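Local coordinates for thiamin pyrophosphokinase family protein (Enterococcus faecalis, PDB 3MEL) that probably transfers a pyrophosphate group from ATP to thiamine, and binds thiamine diphosphate and magnesium ions, at residues K75-T80 and E118-G123; E86-Q89 and E95-I98. One frame throughout, in Å; residues are numbered along the deposited sequence.

Contact 1. Residues K75-T80 and E118-G123; sequences KDDTDT and EPRFQG. With TPP (thiamine diphosphate), chain E.
The carboxylate of Asp-77 meets the guanidinium of Arg-120 with their planes 89° apart, the two side chains approaching from opposite directions. OD1 of Asp-77 lies at the guanidinium edge, in its plane, while OD2 stands obliquely to it and makes the salt bridge: Arg-120 NH1 to Asp-77 OD2 is 3.1 Å, a weak hydrogen bond with an N-H...O angle of 131°. At the other terminal nitrogen, Arg-120 NH2 pairs with Glu-118 OE1 at 2.7 Å, also through a bent, weak bond, so one guanidinium links two acids in a salt-bridge network. The arginine chain runs extended from CG to NE, which carries its charge across to Asp-77, and its CG sits 3.7 Å above the centre of one face of the Phe-121 ring.

Beyond Asp-77 the chain turns into the amino end of a helix that receives the diphosphate of TPP. Asp-79 N donates to TPP O3A at 3.1 Å; TPP O1B is gripped twice, by Thr-80 N at 3.1 Å and by Thr-80 OG1 at 2.8 Å. The backbone N-H groups at this helix start point to the diphosphate and probably offset part of its negative charge. Lys-75 NZ reaches Asp-79 OD1 weakly, at 3.3 Å, and also forms a salt bridge with Asp-49, a magnesium ligand.

Thr-78 is the N-cap of helix 79-90, whose Gln-81 bonds Thr-78 N and Glu-118 OE2. Phe-121 packs on Leu-84 of that helix, Thr-80 on Asn-112 of helix 106-113, and Pro-119 on Tyr-183 of the second subunit.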
ATOM      1  N   LYS A  75      14.206  13.792  12.103  1.00 32.70           N
ATOM      2  CA  LYS A  75      13.207  14.789  11.730  1.00 35.75           C
ATOM      3  C   LYS A  75      11.810  14.182  11.721  1.00 36.25           C
ATOM      4  O   LYS A  75      11.669  12.960  11.742  1.00 38.66           O
ATOM      5  CB  LYS A  75      13.522  15.394  10.353  1.00 33.20           C
ATOM      6  CG  LYS A  75      14.420  14.539   9.486  1.00 34.42           C
ATOM      7  CD  LYS A  75      14.164  14.739   7.993  1.00 38.41           C
ATOM      8  CE  LYS A  75      15.010  13.788   7.145  1.00 36.75           C
ATOM      9  NZ  LYS A  75      14.850  12.363   7.555  1.00 45.89           N
ATOM     10  N   ASP A  76      10.788  15.038  11.690  1.00 36.99           N
ATOM     11  CA  ASP A  76       9.417  14.607  11.409  1.00 37.69           C
ATOM     12  C   ASP A  76       9.249  14.089   9.982  1.00 42.19           C
ATOM     13  O   ASP A  76       8.655  13.036   9.766  1.00 46.82           O
ATOM     14  CB  ASP A  76       8.433  15.755  11.612  1.00 39.93           C
ATOM     15  CG  ASP A  76       8.362  16.218  13.050  1.00 50.89           C
ATOM     16  OD1 ASP A  76       8.484  15.358  13.961  1.00 44.77           O
ATOM     17  OD2 ASP A  76       8.182  17.447  13.250  1.00 51.64           O
ATOM     18  N   ASP A  77       9.768  14.832   9.010  1.00 39.30           N
ATOM     19  CA  ASP A  77       9.634  14.458   7.614  1.00 36.99           C
ATOM     20  C   ASP A  77      10.485  13.266   7.226  1.00 38.54           C
ATOM     21  O   ASP A  77      11.624  13.134   7.656  1.00 39.90           O
ATOM     22  CB  ASP A  77      10.041  15.613   6.714  1.00 36.04           C
ATOM     23  CG  ASP A  77       9.052  16.741   6.729  1.00 36.12           C
ATOM     24  OD1 ASP A  77       8.178  16.793   7.626  1.00 39.42           O
ATOM     25  OD2 ASP A  77       9.160  17.595   5.832  1.00 33.82           O
ATOM     26  N   THR A  78       9.925  12.414   6.377  1.00 41.31           N
ATOM     27  CA  THR A  78      10.709  11.431   5.640  1.00 48.44           C
ATOM     28  C   THR A  78      11.545  12.124   4.553  1.00 47.41           C
ATOM     29  O   THR A  78      11.157  13.185   4.052  1.00 39.96           O
ATOM     30  CB  THR A  78       9.795  10.415   4.956  1.00 49.68           C
ATOM     31  OG1 THR A  78       8.900  11.098   4.068  1.00 44.50           O
ATOM     32  CG2 THR A  78       8.982   9.640   5.981  1.00 52.68           C
ATOM     33  N   ASP A  79      12.672  11.526   4.174  1.00 52.24           N
ATOM     34  CA  ASP A  79      13.497  12.088   3.098  1.00 47.78           C
ATOM     35  C   ASP A  79      12.660  12.469   1.880  1.00 41.81           C
ATOM     36  O   ASP A  79      12.862  13.521   1.284  1.00 34.79           O
ATOM     37  CB  ASP A  79      14.604  11.120   2.691  1.00 48.66           C
ATOM     38  CG  ASP A  79      15.815  11.202   3.605  1.00 47.45           C
ATOM     39  OD1 ASP A  79      15.889  12.151   4.413  1.00 41.07           O
ATOM     40  OD2 ASP A  79      16.695  10.320   3.511  1.00 45.26           O
ATOM     41  N   THR A  80      11.702  11.611   1.539  1.00 45.26           N
ATOM     42  CA  THR A  80      10.805  11.838   0.412  1.00 35.27           C
ATOM     43  C   THR A  80       9.835  12.999   0.642  1.00 32.56           C
ATOM     44  O   THR A  80       9.557  13.750  -0.267  1.00 33.58           O
ATOM     45  CB  THR A  80      10.040  10.548   0.037  1.00 37.15           C
ATOM     46  OG1 THR A  80      10.955   9.571  -0.472  1.00 34.43           O
ATOM     47  CG2 THR A  80       8.998  10.820  -1.024  1.00 34.87           C
ATOM     48  N   GLU A 118      -1.575  16.229   2.825  1.00 30.08           N
ATOM     49  CA  GLU A 118      -0.849  17.221   3.600  1.00 26.41           C
ATOM     50  C   GLU A 118      -1.123  18.642   3.114  1.00 29.02           C
ATOM     51  O   GLU A 118      -1.068  18.931   1.922  1.00 30.28           O
ATOM     52  CB  GLU A 118       0.636  16.915   3.548  1.00 27.19           C
ATOM     53  CG  GLU A 118       0.947  15.458   3.777  1.00 26.90           C
ATOM     54  CD  GLU A 118       2.412  15.205   4.086  1.00 29.72           C
ATOM     55  OE1 GLU A 118       3.127  16.168   4.445  1.00 29.12           O
ATOM     56  OE2 GLU A 118       2.846  14.035   3.972  1.00 28.87           O
ATOM     57  N   PRO A 119      -1.429  19.547   4.047  1.00 33.07           N
ATOM     58  CA  PRO A 119      -1.835  20.889   3.612  1.00 30.47           C
ATOM     59  C   PRO A 119      -0.815  21.522   2.674  1.00 30.00           C
ATOM     60  O   PRO A 119      -1.206  22.302   1.817  1.00 33.67           O
ATOM     61  CB  PRO A 119      -1.949  21.665   4.927  1.00 26.38           C
ATOM     62  CG  PRO A 119      -2.247  20.608   5.951  1.00 30.17           C
ATOM     63  CD  PRO A 119      -1.464  19.398   5.514  1.00 29.94           C
ATOM     64  N   ARG A 120       0.460  21.170   2.812  1.00 31.41           N
ATOM     65  CA  ARG A 120       1.519  21.713   1.950  1.00 29.34           C
ATOM     66  C   ARG A 120       1.606  21.052   0.567  1.00 30.40           C
ATOM     67  O   ARG A 120       2.447  21.424  -0.229  1.00 35.41           O
ATOM     68  CB  ARG A 120       2.884  21.608   2.639  1.00 28.07           C
ATOM     69  CG  ARG A 120       3.558  20.269   2.440  1.00 29.17           C
ATOM     70  CD  ARG A 120       4.675  20.023   3.444  1.00 29.25           C
ATOM     71  NE  ARG A 120       4.830  18.600   3.740  0.75 30.32           N
ATOM     72  CZ  ARG A 120       5.661  18.103   4.649  1.00 30.60           C
ATOM     73  NH1 ARG A 120       6.413  18.916   5.356  1.00 33.81           N
ATOM     74  NH2 ARG A 120       5.738  16.798   4.855  1.00 29.59           N
ATOM     75  N   PHE A 121       0.759  20.066   0.291  1.00 32.43           N
ATOM     76  CA  PHE A 121       0.767  19.363  -0.987  1.00 27.94           C
ATOM     77  C   PHE A 121      -0.616  19.349  -1.595  1.00 30.84           C
ATOM     78  O   PHE A 121      -0.765  19.086  -2.785  1.00 31.07           O
ATOM     79  CB  PHE A 121       1.200  17.913  -0.819  1.00 29.02           C
ATOM     80  CG  PHE A 121       2.616  17.753  -0.418  1.00 30.36           C
ATOM     81  CD1 PHE A 121       3.587  18.559  -0.968  1.00 26.77           C
ATOM     82  CD2 PHE A 121       2.986  16.785   0.504  1.00 29.38           C
ATOM     83  CE1 PHE A 121       4.901  18.420  -0.606  1.00 28.58           C
ATOM     84  CE2 PHE A 121       4.309  16.634   0.866  1.00 29.25           C
ATOM     85  CZ  PHE A 121       5.273  17.461   0.308  1.00 28.06           C
ATOM     86  N   GLN A 122      -1.630  19.574  -0.769  1.00 29.72           N
ATOM     87  CA  GLN A 122      -3.001  19.604  -1.252  1.00 30.16           C
ATOM     88  C   GLN A 122      -3.161  20.443  -2.548  1.00 32.69           C
ATOM     89  O   GLN A 122      -3.748  19.985  -3.546  1.00 30.74           O
ATOM     90  CB  GLN A 122      -3.912  20.128  -0.152  1.00 28.24           C
ATOM     91  CG  GLN A 122      -5.025  19.164   0.189  1.00 40.08           C
ATOM     92  CD  GLN A 122      -6.393  19.816   0.134  1.00 53.66           C
ATOM     93  OE1 GLN A 122      -6.513  21.044   0.258  1.00 54.45           O
ATOM     94  NE2 GLN A 122      -7.437  19.002  -0.052  1.00 42.18           N
ATOM     95  N   GLY A 123      -2.614  21.657  -2.529  1.00 28.78           N
ATOM     96  CA  GLY A 123      -2.725  22.588  -3.633  1.00 23.12           C
ATOM     97  C   GLY A 123      -2.120  22.080  -4.921  1.00 27.19           C
ATOM     98  O   GLY A 123      -2.324  22.667  -5.984  1.00 27.31           O
TER
HETATM   99  N1' TPP E 902       6.085   8.901  15.031  1.00 37.94           N
HETATM  100  C2' TPP E 902       6.091  10.178  15.778  1.00 38.61           C
HETATM  101  CM2 TPP E 902       4.670  10.629  16.172  1.00 32.58           C
HETATM  102  N3' TPP E 902       6.947  11.195  15.159  1.00 41.99           N
HETATM  103  C4' TPP E 902       8.308  10.771  14.749  1.00 46.28           C
HETATM  104  N4' TPP E 902       9.006  11.888  14.098  1.00 42.72           N
HETATM  105  C5' TPP E 902       8.177   9.515  13.809  1.00 39.66           C
HETATM  106  C6' TPP E 902       7.409   8.448  14.604  1.00 36.46           C
HETATM  107  C7' TPP E 902       9.574   9.015  13.340  1.00 42.63           C
HETATM  108  N3  TPP E 902      10.184   9.934  12.327  1.00 46.91           N
HETATM  109  C2  TPP E 902       9.253  10.637  11.434  1.00 39.36           C
HETATM  110  S1  TPP E 902       9.655  10.132   9.735  1.00 52.66           S
HETATM  111  C5  TPP E 902      11.205   9.252  10.141  1.00 52.18           C
HETATM  112  C4  TPP E 902      11.464   9.489  11.641  1.00 48.67           C
HETATM  113  CM4 TPP E 902      12.107   8.272  12.300  1.00 47.05           C
HETATM  114  C6  TPP E 902      12.394   9.457   9.202  1.00 61.87           C
HETATM  115  C7  TPP E 902      12.517   8.330   8.160  1.00 70.22           C
HETATM  116  O7  TPP E 902      12.944   8.907   6.938  1.00 95.11           O
HETATM  117  PA  TPP E 902      13.559   8.128   5.692  1.00185.29           P
HETATM  118  O1A TPP E 902      12.943   6.709   6.006  1.00101.55           O
HETATM  119  O2A TPP E 902      14.968   8.317   5.319  1.00184.36           O
HETATM  120  O3A TPP E 902      12.989   8.475   4.247  1.00 97.16           O
HETATM  121  PB  TPP E 902      12.656   7.656   2.937  1.00129.96           P
HETATM  122  O1B TPP E 902      11.725   8.573   2.067  1.00 68.73           O
HETATM  123  O2B TPP E 902      13.959   7.818   2.052  1.00 82.75           O
HETATM  124  O3B TPP E 902      12.409   6.208   3.068  1.00129.49           O

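Contact 2. Residues E86-Q89 and E95-I98; sequences EALQ and EMTI
Met-96, modelled as selenomethionine, meets Leu-88 and Ala-87 in an apolar helix-on-sheet contact, where the last turn of helix 79-90 lies against the start of strand 95-99. No hydrogen bond crosses between the segments, and the nearest alpha carbons, those of Leu-88 and Met-96, are 8.0 Å apart, a spacing filled by side chains.

The selenomethionine does the bridging. Its chain leaves the strand toward the helix and bends at the second torsion (chi2 -83°), which brings SE to 4.2 Å from Ala-87 CB and sends the terminal methyl on to Leu-88. There Met-96 CE lies 3.3 Å from Leu-88 CD2, with Leu-88 CG next at 3.6 Å. The two side chains cross obliquely, the CD2 branch of Leu-88 lying closer to the methyl than its CB.

Helix 79-90 is the connection of a beta-alpha-beta crossover: in the sequence it joins the parallel strands 68-70 and 95-99, with three others between them in the sheet. Strand 95-99 runs between strands 3-7 and 128-131; the backbone of Met-96 bonds that of Arg-129, while Glu-95 and Thr-97 pair with Val-4. The Met-96 side chain also touches Val-4 and Phe-91, and Leu-88 reaches Val-124 and Gln-127.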
ATOM      1  N   GLU A  86      10.997  20.583  -1.410  1.00 31.62           N
ATOM      2  CA  GLU A  86      12.105  21.340  -1.974  1.00 29.85           C
ATOM      3  C   GLU A  86      11.931  21.488  -3.479  1.00 31.00           C
ATOM      4  O   GLU A  86      12.099  22.577  -4.034  1.00 33.63           O
ATOM      5  CB  GLU A  86      13.445  20.647  -1.694  1.00 28.08           C
ATOM      6  CG  GLU A  86      13.911  20.641  -0.242  1.00 27.51           C
ATOM      7  CD  GLU A  86      14.012  22.035   0.372  1.00 34.14           C
ATOM      8  OE1 GLU A  86      14.224  23.015  -0.372  1.00 35.85           O
ATOM      9  OE2 GLU A  86      13.875  22.154   1.615  1.00 37.47           O
ATOM     10  N   ALA A  87      11.616  20.373  -4.133  1.00 30.27           N
ATOM     11  CA  ALA A  87      11.502  20.326  -5.584  1.00 27.96           C
ATOM     12  C   ALA A  87      10.301  21.138  -6.068  1.00 32.78           C
ATOM     13  O   ALA A  87      10.393  21.832  -7.069  1.00 31.29           O
ATOM     14  CB  ALA A  87      11.423  18.896  -6.059  1.00 27.88           C
ATOM     15  N   LEU A  88       9.180  21.073  -5.356  1.00 31.98           N
ATOM     16  CA  LEU A  88       8.072  21.946  -5.697  1.00 30.27           C
ATOM     17  C   LEU A  88       8.422  23.398  -5.402  1.00 32.18           C
ATOM     18  O   LEU A  88       7.843  24.310  -5.994  1.00 33.69           O
ATOM     19  CB  LEU A  88       6.798  21.561  -4.962  1.00 27.57           C
ATOM     20  CG  LEU A  88       5.874  20.516  -5.568  1.00 30.33           C
ATOM     21  CD1 LEU A  88       4.912  20.084  -4.497  1.00 33.03           C
ATOM     22  CD2 LEU A  88       5.116  21.040  -6.758  1.00 27.55           C
ATOM     23  N   GLN A  89       9.357  23.630  -4.486  1.00 32.08           N
ATOM     24  CA  GLN A  89       9.743  25.007  -4.201  1.00 33.60           C
ATOM     25  C   GLN A  89      10.388  25.607  -5.438  1.00 36.04           C
ATOM     26  O   GLN A  89      10.241  26.797  -5.698  1.00 37.31           O
ATOM     27  CB  GLN A  89      10.713  25.115  -3.034  1.00 30.57           C
ATOM     28  CG  GLN A  89      11.130  26.554  -2.795  1.00 38.35           C
ATOM     29  CD  GLN A  89      12.309  26.711  -1.845  1.00 40.28           C
ATOM     30  OE1 GLN A  89      12.160  26.559  -0.630  1.00 41.70           O
ATOM     31  NE2 GLN A  89      13.485  27.039  -2.395  1.00 35.90           N
ATOM     32  N   GLU A  95       4.933  18.603 -12.835  1.00 32.94           N
ATOM     33  CA  GLU A  95       4.342  17.330 -12.504  1.00 31.25           C
ATOM     34  C   GLU A  95       5.355  16.377 -11.888  1.00 33.26           C
ATOM     35  O   GLU A  95       6.168  15.790 -12.591  1.00 36.03           O
ATOM     36  CB  GLU A  95       3.777  16.716 -13.764  1.00 33.16           C
ATOM     37  CG  GLU A  95       3.112  15.392 -13.540  1.00 38.30           C
ATOM     38  CD  GLU A  95       3.186  14.530 -14.758  1.00 37.99           C
ATOM     39  OE1 GLU A  95       4.314  14.161 -15.146  1.00 37.37           O
ATOM     40  OE2 GLU A  95       2.119  14.231 -15.320  1.00 38.86           O
HETATM   41  N   MSE A  96       5.263  16.198 -10.573  1.00 32.55           N
HETATM   42  CA  MSE A  96       6.207  15.387  -9.809  1.00 28.76           C
HETATM   43  C   MSE A  96       5.998  13.885  -9.911  1.00 27.01           C
HETATM   44  O   MSE A  96       4.993  13.345  -9.475  1.00 29.72           O
HETATM   45  CB  MSE A  96       6.121  15.806  -8.360  1.00 30.25           C
HETATM   46  CG  MSE A  96       6.139  17.304  -8.214  1.00 36.77           C
HETATM   47 SE   MSE A  96       7.973  17.992  -8.263  1.00 57.68          SE
HETATM   48  CE  MSE A  96       7.552  19.846  -8.642  1.00 34.71           C
ATOM     49  N   THR A  97       6.979  13.207 -10.472  1.00 26.82           N
ATOM     50  CA  THR A  97       6.920  11.769 -10.626  1.00 25.50           C
ATOM     51  C   THR A  97       7.877  11.142  -9.638  1.00 27.93           C
ATOM     52  O   THR A  97       9.081  11.395  -9.673  1.00 28.81           O
ATOM     53  CB  THR A  97       7.318  11.354 -12.056  1.00 24.88           C
ATOM     54  OG1 THR A  97       6.428  11.969 -12.996  1.00 27.65           O
ATOM     55  CG2 THR A  97       7.279   9.851 -12.217  1.00 21.83           C
ATOM     56  N   ILE A  98       7.344  10.326  -8.747  1.00 27.21           N
ATOM     57  CA  ILE A  98       8.181   9.702  -7.741  1.00 27.50           C
ATOM     58  C   ILE A  98       8.360   8.235  -8.023  1.00 27.18           C
ATOM     59  O   ILE A  98       7.422   7.463  -7.919  1.00 33.12           O
ATOM     60  CB  ILE A  98       7.600   9.879  -6.337  1.00 29.18           C
ATOM     61  CG1 ILE A  98       7.401  11.364  -6.031  1.00 26.65           C
ATOM     62  CG2 ILE A  98       8.517   9.250  -5.298  1.00 28.59           C
ATOM     63  CD1 ILE A  98       6.971  11.620  -4.589  1.00 24.99           C
TER

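From the N terminus, the chain lays down strands 3-7, 26-29, 45-48 and 68-70, then reaches 75-80 and enters helix 79-90. After the helix it soon turns back into strand 95-99, and contact 2 closes a short loop between 86-89 and 95-98, in the parallel part of the large mixed sheet. The chain then passes through helix 106-113 to 118-123, where contact 1 closes a wider loop containing all of contact 2. Both use helix 79-90, contact 1 at its ligand-binding start and contact 2 near its end. Their centres are about 11 Å apart, and they touch: Phe-121 CD1 lies 4.1 Å from Leu-88 CD1, and Thr-80 CG2 is 4.2 Å from Ile-98 CD1.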